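Local atomic coordinates of bromodomain factor 2 protein (PDB entry 6NIM), a protein that probably reads acetylated lysines on chromatin proteins such as histones through its bromodomain. Residues A[92-95]-A[96-100]; A[79-82]-A[83-87]. One frame throughout, in Å; residues are numbered along the deposited sequence.

Overall arrangement
Contacts 1 and 2 lie on consecutive helices of the bromodomain helical bundle, their centres about 9 Å apart: contact 2 closes helix 69-86 and contact 1 opens helix 92-110. The short loop between the two helices belongs to the acetyl-lysine pocket in bromodomains. A probable hydrogen bond ties the contacts together, from His94 ND1 to Asn87 O at 2.8 Å. Farther along the paired helices, Ala97 O packs against Ile80 CG2 at 3.4 Å. Asn87 is probably the asparagine that recognises acetyl-lysine in bromodomains, and Trp93 CB approaches its OD1 at 3.6 Å. Both contacts also meet the second subunit, another copy of the same protein.

Contact 1 (A[92-95]-A[96-100]); sequences EWHQ and QALSF
Four i to i+4 backbone bonds run through residues 92-99, from Gln96 N to Glu92 O (2.9 Å), Ala97 N to Trp93 O (3.0 Å), Leu98 N to His94 O (2.9 Å) and Ser99 N to Gln95 O (3.1 Å), winding the first turns of the last helix of the bromodomain bundle. The main side-chain contact within this stretch is His94 with Leu98, one turn apart. His94 CG stands anti to the backbone N (chi1 -176°), which swings the ring along the helix until CD2 lies 4.0 Å from Leu98 CG. The ring meets this branch point at a slant, and CD1 of the leucine is nearly as close. Both ring nitrogens are occupied: beside the Asn87 bond at ND1, NE2 is held by Asp118 of the second subunit. Two such partners hold the ring's rotation and would be consistent with a protonated imidazole; a sulfate ion lies close by. Gln96 leaves the helix on another side with an extended chain, and its amide bridges Asp27 and the backbone N of Leu29. Trp93, against Leu29 and Asn87, occupies what is probably the gatekeeper position of the acetyl-lysine pocket. Ala97 turns to Ala83 and Leu84 of helix 69-86, while its CB rests 3.5 Å from His94 O.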
loop_
_atom_site.group_PDB
_atom_site.type_symbol
_atom_site.label_atom_id
_atom_site.label_comp_id
_atom_site.label_asym_id
_atom_site.label_seq_id
_atom_site.Cartn_x
_atom_site.Cartn_y
_atom_site.Cartn_z
ATOM N N GLU A 92 21.781 5.324 3.171
ATOM C CA GLU A 92 21.376 5.372 4.599
ATOM C C GLU A 92 19.866 5.656 4.682
ATOM O O GLU A 92 19.222 5.116 5.601
ATOM C CB GLU A 92 22.275 6.339 5.370
ATOM C CG GLU A 92 23.585 5.696 5.832
ATOM C CD GLU A 92 23.445 4.402 6.641
ATOM O OE1 GLU A 92 23.076 4.477 7.834
ATOM O OE2 GLU A 92 23.642 3.312 6.074
ATOM N N TRP A 93 19.314 6.417 3.734
ATOM C CA TRP A 93 17.859 6.755 3.666
ATOM C C TRP A 93 17.060 5.482 3.356
ATOM O O TRP A 93 16.087 5.153 4.083
ATOM C CB TRP A 93 17.659 7.866 2.641
ATOM C CG TRP A 93 18.365 9.110 3.072
ATOM C CD1 TRP A 93 17.926 10.075 3.935
ATOM C CD2 TRP A 93 19.710 9.470 2.723
ATOM N NE1 TRP A 93 18.908 11.009 4.133
ATOM C CE2 TRP A 93 20.012 10.662 3.404
ATOM C CE3 TRP A 93 20.688 8.873 1.920
ATOM C CZ2 TRP A 93 21.261 11.274 3.305
ATOM C CZ3 TRP A 93 21.914 9.495 1.804
ATOM C CH2 TRP A 93 22.192 10.676 2.488
ATOM N N HIS A 94 17.501 4.705 2.370
ATOM C CA HIS A 94 16.843 3.421 2.052
ATOM C C HIS A 94 16.912 2.481 3.260
ATOM O O HIS A 94 15.916 1.774 3.549
ATOM C CB HIS A 94 17.462 2.803 0.809
ATOM C CG HIS A 94 16.780 1.545 0.361
ATOM N ND1 HIS A 94 15.862 1.543 -0.666
ATOM C CD2 HIS A 94 16.927 0.255 0.737
ATOM C CE1 HIS A 94 15.442 0.330 -0.892
ATOM N NE2 HIS A 94 16.088 -0.504 -0.038
ATOM N N GLN A 95 18.053 2.467 3.950
ATOM C CA GLN A 95 18.270 1.547 5.078
ATOM C C GLN A 95 17.383 1.957 6.260
ATOM O O GLN A 95 16.809 1.073 6.855
ATOM C CB GLN A 95 19.729 1.504 5.520
ATOM C CG GLN A 95 19.980 0.328 6.446
ATOM C CD GLN A 95 21.431 0.185 6.794
ATOM O OE1 GLN A 95 21.857 0.653 7.849
ATOM N NE2 GLN A 95 22.195 -0.361 5.849
ATOM N N GLN A 96 17.271 3.258 6.577
ATOM C CA GLN A 96 16.360 3.684 7.670
ATOM C C GLN A 96 14.918 3.290 7.318
ATOM O O GLN A 96 14.181 2.857 8.202
ATOM C CB GLN A 96 16.454 5.172 7.994
ATOM C CG GLN A 96 15.736 5.471 9.310
ATOM C CD GLN A 96 15.678 6.945 9.613
ATOM O OE1 GLN A 96 16.670 7.552 10.003
ATOM N NE2 GLN A 96 14.497 7.511 9.459
ATOM N N ALA A 97 14.554 3.402 6.052
ATOM C CA ALA A 97 13.194 3.044 5.602
ATOM C C ALA A 97 12.991 1.534 5.745
ATOM O O ALA A 97 11.884 1.144 6.126
ATOM C CB ALA A 97 12.995 3.537 4.213
ATOM N N LEU A 98 14.013 0.714 5.503
ATOM C CA LEU A 98 13.924 -0.760 5.739
ATOM C C LEU A 98 13.632 -1.018 7.205
ATOM O O LEU A 98 12.775 -1.847 7.522
ATOM C CB LEU A 98 15.235 -1.455 5.363
ATOM C CG LEU A 98 15.493 -1.787 3.897
ATOM C CD1 LEU A 98 16.854 -2.465 3.792
ATOM C CD2 LEU A 98 14.407 -2.694 3.307
ATOM N N SER A 99 14.359 -0.312 8.079
ATOM C CA SER A 99 14.217 -0.436 9.541
ATOM C C SER A 99 12.776 -0.049 9.900
ATOM O O SER A 99 12.090 -0.783 10.649
ATOM C CB SER A 99 15.246 0.415 10.232
ATOM O OG SER A 99 14.924 0.501 11.590
ATOM N N PHE A 100 12.318 1.088 9.387
ATOM C CA PHE A 100 10.954 1.585 9.690
ATOM C C PHE A 100 9.909 0.562 9.217
ATOM O O PHE A 100 8.943 0.290 9.977
ATOM C CB PHE A 100 10.705 2.974 9.094
ATOM C CG PHE A 100 10.974 4.105 10.058
ATOM C CD1 PHE A 100 12.192 4.205 10.709
ATOM C CD2 PHE A 100 9.997 5.056 10.341
ATOM C CE1 PHE A 100 12.439 5.222 11.627
ATOM C CE2 PHE A 100 10.249 6.069 11.253
ATOM C CZ PHE A 100 11.481 6.167 11.878
#

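Contact 2 (A[79-82]-A[83-87]); sequences MIAN and ALEYN
Ile80 O takes two backbone donors across the contact, Leu84 N at 3.0 Å and, weakly, Ala83 N at 3.1 Å, near the end of the helix that leads into the acetyl-lysine loop of the bromodomain. The leucine donor sits in the carbonyl plane. Alongside this bond the two side chains point the same way, with Ile80 CG2 4.0 Å from Leu84 CD1, an apolar pair turned to Phe100 and Leu98 of helix 92-110. Glu85 runs back along its own helix with an extended chain: CG, anti to the carbonyl carbon (chi1 -64°), comes 3.3 Å from Ala81 O, and OE2 reaches Ala81 CB. The buried amide of Asn82 is satisfied at both ends, ND2 by Tyr50 O and OD1 by Gln78. The backbone Asn82 O receives Tyr86 N at 2.9 Å, while the tyrosine hydroxyl bonds to Asp43. At Asn87 the chain leaves helical geometry (psi 131°), yet the residue remains tethered. Ala83 O is gripped twice by it, through Asn87 N at 3.0 Å and through the side-chain amide, whose ND2 meets a lone pair of Ala83 O at 2.9 Å.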
loop_
_atom_site.group_PDB
_atom_site.type_symbol
_atom_site.label_atom_id
_atom_site.label_comp_id
_atom_site.label_asym_id
_atom_site.label_seq_id
_atom_site.Cartn_x
_atom_site.Cartn_y
_atom_site.Cartn_z
ATOM N N MET A 79 4.143 6.181 3.428
ATOM C CA MET A 79 5.321 7.045 3.678
ATOM C C MET A 79 6.596 6.206 3.594
ATOM O O MET A 79 7.578 6.629 2.955
ATOM C CB MET A 79 5.211 7.680 5.065
ATOM C CG MET A 79 6.368 8.588 5.400
ATOM S SD MET A 79 6.213 9.097 7.129
ATOM C CE MET A 79 6.695 7.611 7.995
ATOM N N ILE A 80 6.605 5.061 4.254
ATOM C CA ILE A 80 7.811 4.176 4.284
ATOM C C ILE A 80 8.032 3.620 2.872
ATOM O O ILE A 80 9.181 3.610 2.420
ATOM C CB ILE A 80 7.627 3.078 5.349
ATOM C CG1 ILE A 80 7.554 3.697 6.760
ATOM C CG2 ILE A 80 8.722 2.033 5.240
ATOM C CD1 ILE A 80 7.124 2.769 7.837
ATOM N N ALA A 81 6.980 3.116 2.208
ATOM C CA ALA A 81 7.092 2.550 0.837
ATOM C C ALA A 81 7.684 3.606 -0.101
ATOM O O ALA A 81 8.551 3.275 -0.925
ATOM C CB ALA A 81 5.723 2.052 0.363
ATOM N N ASN A 82 7.262 4.864 0.038
ATOM C CA ASN A 82 7.747 5.969 -0.824
ATOM C C ASN A 82 9.276 6.026 -0.729
ATOM O O ASN A 82 9.959 6.185 -1.767
ATOM C CB ASN A 82 7.072 7.291 -0.455
ATOM C CG ASN A 82 5.598 7.354 -0.822
ATOM O OD1 ASN A 82 5.087 6.532 -1.583
ATOM N ND2 ASN A 82 4.904 8.359 -0.298
ATOM N N ALA A 83 9.792 5.949 0.493
ATOM C CA ALA A 83 11.230 6.108 0.787
ATOM C C ALA A 83 11.978 4.880 0.242
ATOM O O ALA A 83 13.096 5.065 -0.264
ATOM C CB ALA A 83 11.452 6.312 2.256
ATOM N N LEU A 84 11.395 3.691 0.366
ATOM C CA LEU A 84 12.015 2.441 -0.164
ATOM C C LEU A 84 12.050 2.491 -1.699
ATOM O O LEU A 84 13.088 2.076 -2.276
ATOM C CB LEU A 84 11.265 1.223 0.368
ATOM C CG LEU A 84 11.580 0.929 1.828
ATOM C CD1 LEU A 84 10.609 -0.070 2.400
ATOM C CD2 LEU A 84 13.047 0.490 2.000
ATOM N N GLU A 85 11.017 3.045 -2.342
ATOM C CA GLU A 85 11.000 3.177 -3.828
ATOM C C GLU A 85 11.992 4.254 -4.284
ATOM O O GLU A 85 12.701 4.044 -5.288
ATOM C CB GLU A 85 9.620 3.568 -4.370
ATOM C CG GLU A 85 8.523 2.561 -4.136
ATOM C CD GLU A 85 7.115 3.125 -4.368
ATOM O OE1 GLU A 85 6.932 3.860 -5.371
ATOM O OE2 GLU A 85 6.199 2.855 -3.539
ATOM N N TYR A 86 11.975 5.419 -3.647
ATOM C CA TYR A 86 12.697 6.611 -4.143
ATOM C C TYR A 86 14.192 6.511 -3.854
ATOM O O TYR A 86 14.975 6.902 -4.743
ATOM C CB TYR A 86 12.134 7.914 -3.557
ATOM C CG TYR A 86 12.860 9.103 -4.106
ATOM C CD1 TYR A 86 12.585 9.558 -5.386
ATOM C CD2 TYR A 86 13.899 9.700 -3.398
ATOM C CE1 TYR A 86 13.278 10.633 -5.924
ATOM C CE2 TYR A 86 14.585 10.790 -3.916
ATOM C CZ TYR A 86 14.278 11.242 -5.195
ATOM O OH TYR A 86 14.974 12.292 -5.735
ATOM N N ASN A 87 14.579 6.023 -2.675
ATOM C CA ASN A 87 16.005 5.975 -2.254
ATOM C C ASN A 87 16.598 4.654 -2.738
ATOM O O ASN A 87 15.955 3.612 -2.582
ATOM C CB ASN A 87 16.127 6.189 -0.748
ATOM C CG ASN A 87 15.643 7.563 -0.334
ATOM O OD1 ASN A 87 16.312 8.567 -0.593
ATOM N ND2 ASN A 87 14.479 7.609 0.298
#